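Local coordinates for protein endosialidase (PDB 4HIZ) that cleaves polysialic acid chains internally, at alpha-2,8 and probably also alpha-2,9 linkages, as a trimeric endosialidase of bacteriophage phi92, at residues K89-D94 / N156-V161; V144-M149 / K174-S179; T274-V279 / L322-A327. All blocks are in the same frame, centred on the assembly; numbering follows the deposited sequence.

Contact 1: residues K89-D94 / N156-V161; sequences KTFVYD and NRLYAV. With NA (sodium ion), chain B; EDO (1,2-ethanediol), chain L.
Tyr-93 reaches across to Asn-156 and gives its phenolic proton to the amide oxygen, OH to OD1 at 2.7 Å. The oxygen lies at the edge of the tyrosine ring, in its plane, but the amide is turned 74° against that ring. The hydroxyl stands above the carbonyl plane, off the lone pairs, with a C=O...donor angle of 122°. With CG anti to its backbone N (chi1 -174°), the tyrosine carries its ring away from strand 91-93 toward the turn that holds Asn-156. The amide is held from its nitrogen end as well, because ND2 binds the carbonyl of Lys-207.

The second touch is apolar. Phe-91 and Leu-158 cross at about a right angle, the leucine offering one methyl, CD1, to the far end of the ring at CZ, 3.7 Å away. The CB of Leu-158 does not head at the phenylalanine; it is the branched end of the chain that comes nearer. Next to Phe-91 in the chain, Thr-90 O binds the sodium ion at 2.7 Å, with Val-477 O and a water as further ligands.

Strand 96-104 flanks the first segment, with Tyr-98 stacked on Phe-91. Val-153 of strand 144-154 touches both aromatic rings, and strand 157-166 runs between strands 144-154 and 172-181 in the four-stranded propeller sheet.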
loop_
_atom_site.group_PDB
_atom_site.type_symbol
_atom_site.label_atom_id
_atom_site.label_comp_id
_atom_site.label_asym_id
_atom_site.label_seq_id
_atom_site.Cartn_x
_atom_site.Cartn_y
_atom_site.Cartn_z
ATOM N N LYS A 89 -16.594 13.683 17.560
ATOM C CA LYS A 89 -17.239 13.749 16.248
ATOM C C LYS A 89 -17.704 12.420 15.708
ATOM O O LYS A 89 -18.315 12.391 14.629
ATOM C CB LYS A 89 -16.232 14.311 15.200
ATOM C CG LYS A 89 -15.801 15.770 15.500
ATOM C CD LYS A 89 -14.890 16.309 14.396
ATOM C CE LYS A 89 -13.442 15.675 14.497
ATOM N NZ LYS A 89 -12.641 16.309 15.677
ATOM N N THR A 90 -17.390 11.314 16.381
ATOM C CA THR A 90 -17.758 10.017 15.774
ATOM C C THR A 90 -19.263 9.780 15.681
ATOM O O THR A 90 -20.036 10.324 16.475
ATOM C CB THR A 90 -17.104 8.814 16.495
ATOM O OG1 THR A 90 -17.615 8.694 17.824
ATOM C CG2 THR A 90 -15.570 8.927 16.485
ATOM N N PHE A 91 -19.675 8.958 14.716
ATOM C CA PHE A 91 -21.079 8.591 14.590
ATOM C C PHE A 91 -21.206 7.364 13.707
ATOM O O PHE A 91 -20.258 6.987 13.002
ATOM C CB PHE A 91 -21.903 9.805 14.044
ATOM C CG PHE A 91 -21.515 10.236 12.650
ATOM C CD1 PHE A 91 -22.080 9.618 11.517
ATOM C CD2 PHE A 91 -20.560 11.227 12.453
ATOM C CE1 PHE A 91 -21.699 10.029 10.231
ATOM C CE2 PHE A 91 -20.178 11.652 11.163
ATOM C CZ PHE A 91 -20.746 11.043 10.038
ATOM N N VAL A 92 -22.358 6.709 13.806
ATOM C CA VAL A 92 -22.693 5.552 12.969
ATOM C C VAL A 92 -23.940 5.921 12.165
ATOM O O VAL A 92 -24.934 6.460 12.719
ATOM C CB VAL A 92 -22.931 4.310 13.843
ATOM C CG1 VAL A 92 -23.302 3.078 12.978
ATOM C CG2 VAL A 92 -21.662 4.014 14.716
ATOM N N TYR A 93 -23.876 5.701 10.865
ATOM C CA TYR A 93 -25.029 6.004 10.002
ATOM C C TYR A 93 -25.148 4.934 8.928
ATOM O O TYR A 93 -24.153 4.648 8.229
ATOM C CB TYR A 93 -24.884 7.389 9.357
ATOM C CG TYR A 93 -26.122 7.805 8.571
ATOM C CD1 TYR A 93 -27.239 8.363 9.228
ATOM C CD2 TYR A 93 -26.147 7.682 7.174
ATOM C CE1 TYR A 93 -28.358 8.726 8.475
ATOM C CE2 TYR A 93 -27.263 8.046 6.413
ATOM C CZ TYR A 93 -28.354 8.563 7.067
ATOM O OH TYR A 93 -29.451 8.976 6.318
ATOM N N ASP A 94 -26.355 4.380 8.778
ATOM C CA ASP A 94 -26.626 3.345 7.769
ATOM C C ASP A 94 -25.541 2.284 7.749
ATOM O O ASP A 94 -25.001 1.967 6.684
ATOM C CB ASP A 94 -26.777 4.033 6.397
ATOM C CG ASP A 94 -27.384 3.149 5.352
ATOM O OD1 ASP A 94 -28.157 2.222 5.706
ATOM O OD2 ASP A 94 -27.121 3.425 4.157
ATOM N N ASN A 156 -31.235 12.973 8.901
ATOM C CA ASN A 156 -30.603 12.580 7.629
ATOM C C ASN A 156 -29.713 13.636 6.961
ATOM O O ASN A 156 -29.474 13.564 5.753
ATOM C CB ASN A 156 -31.670 12.027 6.646
ATOM C CG ASN A 156 -32.302 10.777 7.185
ATOM O OD1 ASN A 156 -31.577 9.866 7.633
ATOM N ND2 ASN A 156 -33.646 10.714 7.198
ATOM N N ARG A 157 -29.202 14.590 7.742
ATOM C CA ARG A 157 -28.162 15.485 7.246
ATOM C C ARG A 157 -26.921 15.395 8.131
ATOM O O ARG A 157 -27.026 15.208 9.362
ATOM C CB ARG A 157 -28.636 16.945 7.284
ATOM C CG ARG A 157 -29.895 17.223 6.424
ATOM C CD ARG A 157 -30.241 18.742 6.371
ATOM N NE ARG A 157 -29.158 19.522 5.774
ATOM C CZ ARG A 157 -28.946 19.658 4.463
ATOM N NH1 ARG A 157 -29.756 19.085 3.577
ATOM N NH2 ARG A 157 -27.934 20.405 4.029
ATOM N N LEU A 158 -25.755 15.591 7.519
ATOM C CA LEU A 158 -24.530 15.807 8.281
ATOM C C LEU A 158 -24.471 17.252 8.759
ATOM O O LEU A 158 -24.666 18.176 7.972
ATOM C CB LEU A 158 -23.347 15.576 7.343
ATOM C CG LEU A 158 -21.967 15.613 8.015
ATOM C CD1 LEU A 158 -21.793 14.464 9.073
ATOM C CD2 LEU A 158 -20.808 15.550 6.961
ATOM N N TYR A 159 -24.162 17.459 10.034
ATOM C CA TYR A 159 -23.949 18.796 10.559
ATOM C C TYR A 159 -22.558 18.865 11.159
ATOM O O TYR A 159 -22.127 17.929 11.807
ATOM C CB TYR A 159 -24.989 19.118 11.649
ATOM C CG TYR A 159 -26.303 19.576 11.060
ATOM C CD1 TYR A 159 -26.501 20.919 10.697
ATOM C CD2 TYR A 159 -27.330 18.661 10.816
ATOM C CE1 TYR A 159 -27.724 21.336 10.098
ATOM C CE2 TYR A 159 -28.562 19.067 10.231
ATOM C CZ TYR A 159 -28.730 20.387 9.865
ATOM O OH TYR A 159 -29.907 20.786 9.293
ATOM N N ALA A 160 -21.875 19.981 10.957
ATOM C CA ALA A 160 -20.565 20.156 11.563
ATOM C C ALA A 160 -20.378 21.632 11.909
ATOM O O ALA A 160 -20.792 22.510 11.132
ATOM C CB ALA A 160 -19.455 19.687 10.597
ATOM N N VAL A 161 -19.732 21.926 13.040
ATOM C CA VAL A 161 -19.356 23.307 13.275
ATOM C C VAL A 161 -17.918 23.416 12.782
ATOM O O VAL A 161 -16.983 22.916 13.428
ATOM C CB VAL A 161 -19.439 23.735 14.760
ATOM C CG1 VAL A 161 -19.019 25.226 14.910
ATOM C CG2 VAL A 161 -20.865 23.532 15.273
HETATM NA NA NA B . -20.781 9.700 18.987
HETATM C C1 EDO L . -24.627 6.438 16.502
HETATM O O1 EDO L . -23.976 7.630 16.071
HETATM C C2 EDO L . -24.572 6.231 18.017
HETATM O O2 EDO L . -23.231 6.318 18.458
HETATM O O HOH W 1 -23.614 9.962 18.901
#

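Contact 2: residues V144-M149 / K174-S179; sequences VNYHCM and KAELWS. With FRU (beta-D-fructofuranose), chain G; EDO (1,2-ethanediol), chain P.
Trp-178 drives the edge of its six-membered ring at the face of Tyr-146, a T-shaped pair with centroids 5.4 Å apart and planes at 79°. The closest carbons are Tyr-146 CZ and Trp-178 CZ2, at 3.8 Å, so the indole comes in near the hydroxyl end of the phenol. Both side chains leave their strands with CG anti to the carbonyl carbon, and each points toward the other segment.

Glu-176 fixes the rotation of the indole. Trp-178 NE1 sends its hydrogen to Glu-176 OE1 over 3.0 Å in a nearly straight bond of 175°; the oxygen sits in the indole plane but is met from above the plane of its own carboxylate. The same OE1 also receives O4 of the bound fructose at 2.7 Å, while Glu-176 OE2 takes fructose O3 at 2.6 Å, and the carboxylate thus grips two neighbouring sugar hydroxyls. Tyr-146 OH lies 2.6 Å from fructose O4, at the edge of the phenol ring, so tyrosine and glutamate converge on one sugar oxygen. Asp-138 binds the sugar too, and a glucose unit touches Glu-176, making this a carbohydrate pocket of the propeller.

The pair bridges strands 144-154 and 172-181 over the intervening strand 157-166, whose Ile-162 touches both rings. Farther out, Ile-273 of strand 272-275 packs on Glu-176 and Trp-178, while His-136 and Pro-137 from a loop close on Tyr-146.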
loop_
_atom_site.group_PDB
_atom_site.type_symbol
_atom_site.label_atom_id
_atom_site.label_comp_id
_atom_site.label_asym_id
_atom_site.label_seq_id
_atom_site.Cartn_x
_atom_site.Cartn_y
_atom_site.Cartn_z
ATOM N N VAL A 144 -5.419 31.952 8.121
ATOM C CA VAL A 144 -6.372 31.196 8.904
ATOM C C VAL A 144 -6.588 29.829 8.241
ATOM O O VAL A 144 -6.263 29.635 7.056
ATOM C CB VAL A 144 -7.773 31.871 8.949
ATOM C CG1 VAL A 144 -7.679 33.203 9.739
ATOM C CG2 VAL A 144 -8.332 32.123 7.533
ATOM N N ASN A 145 -7.125 28.889 9.001
ATOM C CA ASN A 145 -7.507 27.596 8.391
ATOM C C ASN A 145 -8.622 26.942 9.205
ATOM O O ASN A 145 -8.940 27.387 10.330
ATOM C CB ASN A 145 -6.278 26.663 8.256
ATOM C CG ASN A 145 -6.542 25.486 7.316
ATOM O OD1 ASN A 145 -7.373 25.558 6.401
ATOM N ND2 ASN A 145 -5.823 24.412 7.537
ATOM N N TYR A 146 -9.194 25.858 8.674
ATOM C CA TYR A 146 -10.341 25.234 9.315
ATOM C C TYR A 146 -9.972 24.318 10.498
ATOM O O TYR A 146 -8.794 23.970 10.670
ATOM C CB TYR A 146 -11.111 24.463 8.275
ATOM C CG TYR A 146 -11.776 25.294 7.207
ATOM C CD1 TYR A 146 -12.709 26.302 7.544
ATOM C CD2 TYR A 146 -11.514 25.049 5.861
ATOM C CE1 TYR A 146 -13.363 27.027 6.552
ATOM C CE2 TYR A 146 -12.165 25.772 4.848
ATOM C CZ TYR A 146 -13.095 26.745 5.201
ATOM O OH TYR A 146 -13.740 27.450 4.203
ATOM N N HIS A 147 -10.979 23.933 11.289
ATOM C CA HIS A 147 -10.794 23.121 12.490
ATOM C C HIS A 147 -12.196 22.643 12.896
ATOM O O HIS A 147 -13.188 23.318 12.648
ATOM C CB HIS A 147 -10.209 24.053 13.579
ATOM C CG HIS A 147 -9.930 23.403 14.895
ATOM N ND1 HIS A 147 -10.849 23.358 15.928
ATOM C CD2 HIS A 147 -8.787 22.859 15.382
ATOM C CE1 HIS A 147 -10.293 22.776 16.978
ATOM N NE2 HIS A 147 -9.042 22.464 16.671
ATOM N N CYS A 148 -12.297 21.462 13.495
ATOM C CA CYS A 148 -13.605 20.985 13.906
ATOM C C CYS A 148 -13.496 19.992 15.032
ATOM O O CYS A 148 -12.691 19.035 14.942
ATOM C CB CYS A 148 -14.306 20.315 12.700
ATOM S SG CYS A 148 -15.977 19.643 13.063
ATOM N N MET A 149 -14.301 20.184 16.072
ATOM C CA MET A 149 -14.489 19.188 17.125
ATOM C C MET A 149 -15.966 18.864 17.388
ATOM O O MET A 149 -16.284 18.160 18.356
ATOM C CB MET A 149 -13.786 19.613 18.425
ATOM C CG MET A 149 -12.242 19.594 18.290
ATOM S SD MET A 149 -11.515 20.131 19.836
ATOM C CE MET A 149 -9.782 19.803 19.453
ATOM N N LYS A 174 -13.964 32.827 13.442
ATOM C CA LYS A 174 -15.414 32.721 13.328
ATOM C C LYS A 174 -15.748 31.246 13.232
ATOM O O LYS A 174 -14.861 30.413 13.071
ATOM C CB LYS A 174 -15.923 33.436 12.074
ATOM C CG LYS A 174 -15.389 32.813 10.777
ATOM C CD LYS A 174 -15.698 33.696 9.555
ATOM C CE LYS A 174 -17.140 33.587 9.118
ATOM N NZ LYS A 174 -17.555 34.781 8.277
ATOM N N ALA A 175 -17.027 30.915 13.332
ATOM C CA ALA A 175 -17.444 29.524 13.212
ATOM C C ALA A 175 -18.676 29.451 12.341
ATOM O O ALA A 175 -19.528 30.373 12.362
ATOM C CB ALA A 175 -17.727 28.924 14.600
ATOM N N GLU A 176 -18.781 28.360 11.584
ATOM C CA GLU A 176 -19.895 28.196 10.651
ATOM C C GLU A 176 -20.536 26.868 10.882
ATOM O O GLU A 176 -19.838 25.881 11.135
ATOM C CB GLU A 176 -19.425 28.279 9.192
ATOM C CG GLU A 176 -18.908 29.681 8.812
ATOM C CD GLU A 176 -18.048 29.678 7.538
ATOM O OE1 GLU A 176 -17.339 28.676 7.248
ATOM O OE2 GLU A 176 -18.092 30.708 6.827
ATOM N N LEU A 177 -21.862 26.821 10.771
ATOM C CA LEU A 177 -22.556 25.540 10.765
ATOM C C LEU A 177 -22.564 25.079 9.303
ATOM O O LEU A 177 -23.075 25.793 8.450
ATOM C CB LEU A 177 -23.984 25.714 11.346
ATOM C CG LEU A 177 -24.731 24.364 11.464
ATOM C CD1 LEU A 177 -24.127 23.472 12.571
ATOM C CD2 LEU A 177 -26.238 24.631 11.702
ATOM N N TRP A 178 -21.946 23.919 8.998
ATOM C CA TRP A 178 -21.964 23.365 7.642
ATOM C C TRP A 178 -22.901 22.181 7.636
ATOM O O TRP A 178 -22.897 21.375 8.587
ATOM C CB TRP A 178 -20.565 22.861 7.230
ATOM C CG TRP A 178 -19.522 23.917 6.898
ATOM C CD1 TRP A 178 -19.418 25.198 7.385
ATOM C CD2 TRP A 178 -18.405 23.728 6.011
ATOM N NE1 TRP A 178 -18.302 25.823 6.833
ATOM C CE2 TRP A 178 -17.666 24.941 5.991
ATOM C CE3 TRP A 178 -17.978 22.662 5.219
ATOM C CZ2 TRP A 178 -16.509 25.105 5.218
ATOM C CZ3 TRP A 178 -16.832 22.824 4.437
ATOM C CH2 TRP A 178 -16.097 24.022 4.459
ATOM N N SER A 179 -23.708 22.039 6.584
ATOM C CA SER A 179 -24.513 20.819 6.479
ATOM C C SER A 179 -24.701 20.360 5.064
ATOM O O SER A 179 -24.628 21.140 4.131
ATOM C CB SER A 179 -25.888 20.954 7.167
ATOM O OG SER A 179 -26.805 21.667 6.359
HETATM C C1 FRU G . -14.843 33.073 3.067
HETATM C C2 FRU G . -15.636 31.864 3.286
HETATM C C3 FRU G . -15.602 31.077 4.488
HETATM C C4 FRU G . -16.393 29.876 4.145
HETATM C C5 FRU G . -16.115 29.743 2.676
HETATM C C6 FRU G . -17.085 28.873 1.891
HETATM O O1 FRU G . -13.608 32.497 2.687
HETATM O O2 FRU G . -16.912 32.554 3.634
HETATM O O3 FRU G . -15.928 31.733 5.738
HETATM O O4 FRU G . -15.921 28.724 4.914
HETATM O O5 FRU G . -16.098 31.090 2.147
HETATM O O6 FRU G . -18.310 29.526 1.780
HETATM C C1 EDO P . -6.419 20.809 17.758
HETATM O O1 EDO P . -7.020 21.895 18.465
HETATM C C2 EDO P . -5.124 21.315 17.157
HETATM O O2 EDO P . -4.445 21.988 18.226
#

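Contact 3: residues T274-V279 / L322-A327; sequences TELPDV and LYFNNA. With EDO (1,2-ethanediol), chain X.
Within segment 322-327, Tyr-323 OH donates to Asn-325 OD1 at 2.9 Å, in the carbonyl plane and on a lone pair, with a C=O...donor angle of 143°. The bond links residues two apart in the chain, and the tyrosine ring also makes a cation-pi contact with Arg-337.

Between the segments the contact is apolar. Leu-276 turns one methyl, CD2, to the edge of the Phe-324 ring, 4.0 Å from CE2 and in the ring plane; the two side chains cross at about a right angle. Phe-324 has CG anti to its carbonyl carbon (chi1 -71°), which sends the ring toward the leucine, and chi2 of 77° turns its edge to the methyl; Phe-305 and Phe-334 meet the ring as well. Alongside, Val-279 CG2 approaches Leu-322 CD1 more loosely at 4.3 Å.

A type II turn from Leu-276 to Val-279, closed by Val-279 N to Leu-276 O at 3.2 Å, brings both residues to the same apolar surface, with Pro-277 and Asp-278 at its exposed corner. Such packing of one sheet's outermost strand and its following turn against the next sheet is characteristic of the interface between consecutive blades of a beta-propeller.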
loop_
_atom_site.group_PDB
_atom_site.type_symbol
_atom_site.label_atom_id
_atom_site.label_comp_id
_atom_site.label_asym_id
_atom_site.label_seq_id
_atom_site.Cartn_x
_atom_site.Cartn_y
_atom_site.Cartn_z
ATOM N N THR A 274 -23.501 28.474 7.292
ATOM C CA THR A 274 -24.165 29.553 8.026
ATOM C C THR A 274 -23.247 30.067 9.117
ATOM O O THR A 274 -22.844 29.295 9.983
ATOM C CB THR A 274 -25.456 29.024 8.689
ATOM O OG1 THR A 274 -26.309 28.425 7.690
ATOM C CG2 THR A 274 -26.204 30.166 9.387
ATOM N N GLU A 275 -22.976 31.374 9.129
ATOM C CA GLU A 275 -22.144 31.941 10.184
ATOM C C GLU A 275 -22.895 31.896 11.517
ATOM O O GLU A 275 -24.119 32.178 11.562
ATOM C CB GLU A 275 -21.752 33.383 9.850
ATOM C CG GLU A 275 -20.731 33.956 10.802
ATOM C CD GLU A 275 -20.183 35.286 10.323
ATOM O OE1 GLU A 275 -20.716 35.836 9.334
ATOM O OE2 GLU A 275 -19.214 35.783 10.927
ATOM N N LEU A 276 -22.181 31.528 12.592
ATOM C CA LEU A 276 -22.786 31.494 13.930
ATOM C C LEU A 276 -22.409 32.784 14.662
ATOM O O LEU A 276 -21.263 32.969 15.059
ATOM C CB LEU A 276 -22.280 30.266 14.709
ATOM C CG LEU A 276 -22.612 28.902 14.054
ATOM C CD1 LEU A 276 -22.067 27.711 14.873
ATOM C CD2 LEU A 276 -24.143 28.742 13.858
ATOM N N PRO A 277 -23.381 33.698 14.847
ATOM C CA PRO A 277 -22.980 34.985 15.431
ATOM C C PRO A 277 -22.350 34.868 16.798
ATOM O O PRO A 277 -22.849 34.138 17.648
ATOM C CB PRO A 277 -24.307 35.737 15.542
ATOM C CG PRO A 277 -25.155 35.187 14.458
ATOM C CD PRO A 277 -24.783 33.697 14.387
ATOM N N ASP A 278 -21.243 35.590 16.974
ATOM C CA ASP A 278 -20.511 35.697 18.250
ATOM C C ASP A 278 -19.816 34.416 18.707
ATOM O O ASP A 278 -19.344 34.352 19.845
ATOM C CB ASP A 278 -21.399 36.234 19.383
ATOM C CG ASP A 278 -21.751 37.708 19.213
ATOM O OD1 ASP A 278 -20.927 38.490 18.674
ATOM O OD2 ASP A 278 -22.865 38.080 19.637
ATOM N N VAL A 279 -19.733 33.401 17.839
ATOM C CA VAL A 279 -18.967 32.210 18.200
ATOM C C VAL A 279 -17.545 32.442 17.705
ATOM O O VAL A 279 -17.231 32.185 16.551
ATOM C CB VAL A 279 -19.600 30.956 17.610
ATOM C CG1 VAL A 279 -18.764 29.712 18.014
ATOM C CG2 VAL A 279 -21.043 30.858 18.126
ATOM N N LEU A 322 -24.448 25.052 23.088
ATOM C CA LEU A 322 -25.207 25.897 22.176
ATOM C C LEU A 322 -26.409 25.064 21.768
ATOM O O LEU A 322 -26.261 24.003 21.130
ATOM C CB LEU A 322 -24.372 26.259 20.948
ATOM C CG LEU A 322 -22.983 26.861 21.277
ATOM C CD1 LEU A 322 -22.274 27.204 19.979
ATOM C CD2 LEU A 322 -23.087 28.127 22.179
ATOM N N TYR A 323 -27.603 25.544 22.113
ATOM C CA TYR A 323 -28.822 24.797 21.870
ATOM C C TYR A 323 -29.558 25.360 20.643
ATOM O O TYR A 323 -29.919 26.533 20.615
ATOM C CB TYR A 323 -29.714 24.838 23.132
ATOM C CG TYR A 323 -31.102 24.297 22.903
ATOM C CD1 TYR A 323 -31.372 22.950 22.999
ATOM C CD2 TYR A 323 -32.142 25.159 22.578
ATOM C CE1 TYR A 323 -32.660 22.476 22.767
ATOM C CE2 TYR A 323 -33.405 24.697 22.340
ATOM C CZ TYR A 323 -33.669 23.367 22.437
ATOM O OH TYR A 323 -34.982 22.961 22.191
ATOM N N PHE A 324 -29.735 24.526 19.622
ATOM C CA PHE A 324 -30.345 24.934 18.356
ATOM C C PHE A 324 -31.752 24.355 18.323
ATOM O O PHE A 324 -31.942 23.140 18.274
ATOM C CB PHE A 324 -29.569 24.335 17.177
ATOM C CG PHE A 324 -28.224 24.938 16.953
ATOM C CD1 PHE A 324 -27.132 24.600 17.779
ATOM C CD2 PHE A 324 -28.032 25.821 15.894
ATOM C CE1 PHE A 324 -25.884 25.148 17.548
ATOM C CE2 PHE A 324 -26.767 26.377 15.649
ATOM C CZ PHE A 324 -25.683 26.016 16.475
ATOM N N ASN A 325 -32.767 25.219 18.349
ATOM C CA ASN A 325 -34.121 24.711 18.446
ATOM C C ASN A 325 -34.624 24.081 17.138
ATOM O O ASN A 325 -35.395 23.097 17.158
ATOM C CB ASN A 325 -35.054 25.835 18.919
ATOM C CG ASN A 325 -36.415 25.297 19.306
ATOM O OD1 ASN A 325 -36.531 24.495 20.250
ATOM N ND2 ASN A 325 -37.439 25.677 18.555
ATOM N N ASN A 326 -34.167 24.633 16.012
ATOM C CA ASN A 326 -34.510 24.107 14.700
ATOM C C ASN A 326 -33.445 24.547 13.734
ATOM O O ASN A 326 -33.518 25.615 13.138
ATOM C CB ASN A 326 -35.875 24.607 14.245
ATOM C CG ASN A 326 -36.300 24.023 12.883
ATOM O OD1 ASN A 326 -35.492 23.476 12.100
ATOM N ND2 ASN A 326 -37.578 24.194 12.577
ATOM N N ALA A 327 -32.430 23.704 13.604
ATOM C CA ALA A 327 -31.285 24.056 12.793
ATOM C C ALA A 327 -31.589 23.971 11.298
ATOM O O ALA A 327 -30.824 24.502 10.499
ATOM C CB ALA A 327 -30.133 23.145 13.133
HETATM C C1 EDO X . -38.137 20.301 9.922
HETATM O O1 EDO X . -39.030 20.493 8.808
HETATM C C2 EDO X . -37.868 21.617 10.639
HETATM O O2 EDO X . -38.974 22.507 10.452
#

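How the contacts relate
From the N terminus, residues 89-94 come first, then 144-149, 156-161 and 174-179. Contact 1 closes a loop of 61 residues and contact 2 one of 24, and the two cross because their segments alternate. They are also joined directly, by Ala-160 O to Trp-178 N and Lys-89 NZ to Cys-148 O. Contact 3 follows in series and closes a loop of 42 residues. Its first segment lies on the outermost strand, 272-275, of the same four-stranded sheet, where Thr-274 and Leu-276 pair with Leu-177 and Ala-175. Together the contacts tie strands 91-93, 144-154, 157-166, 172-181 and 272-275, and finally strand 318-324 of the next sheet, within the catalytic propeller.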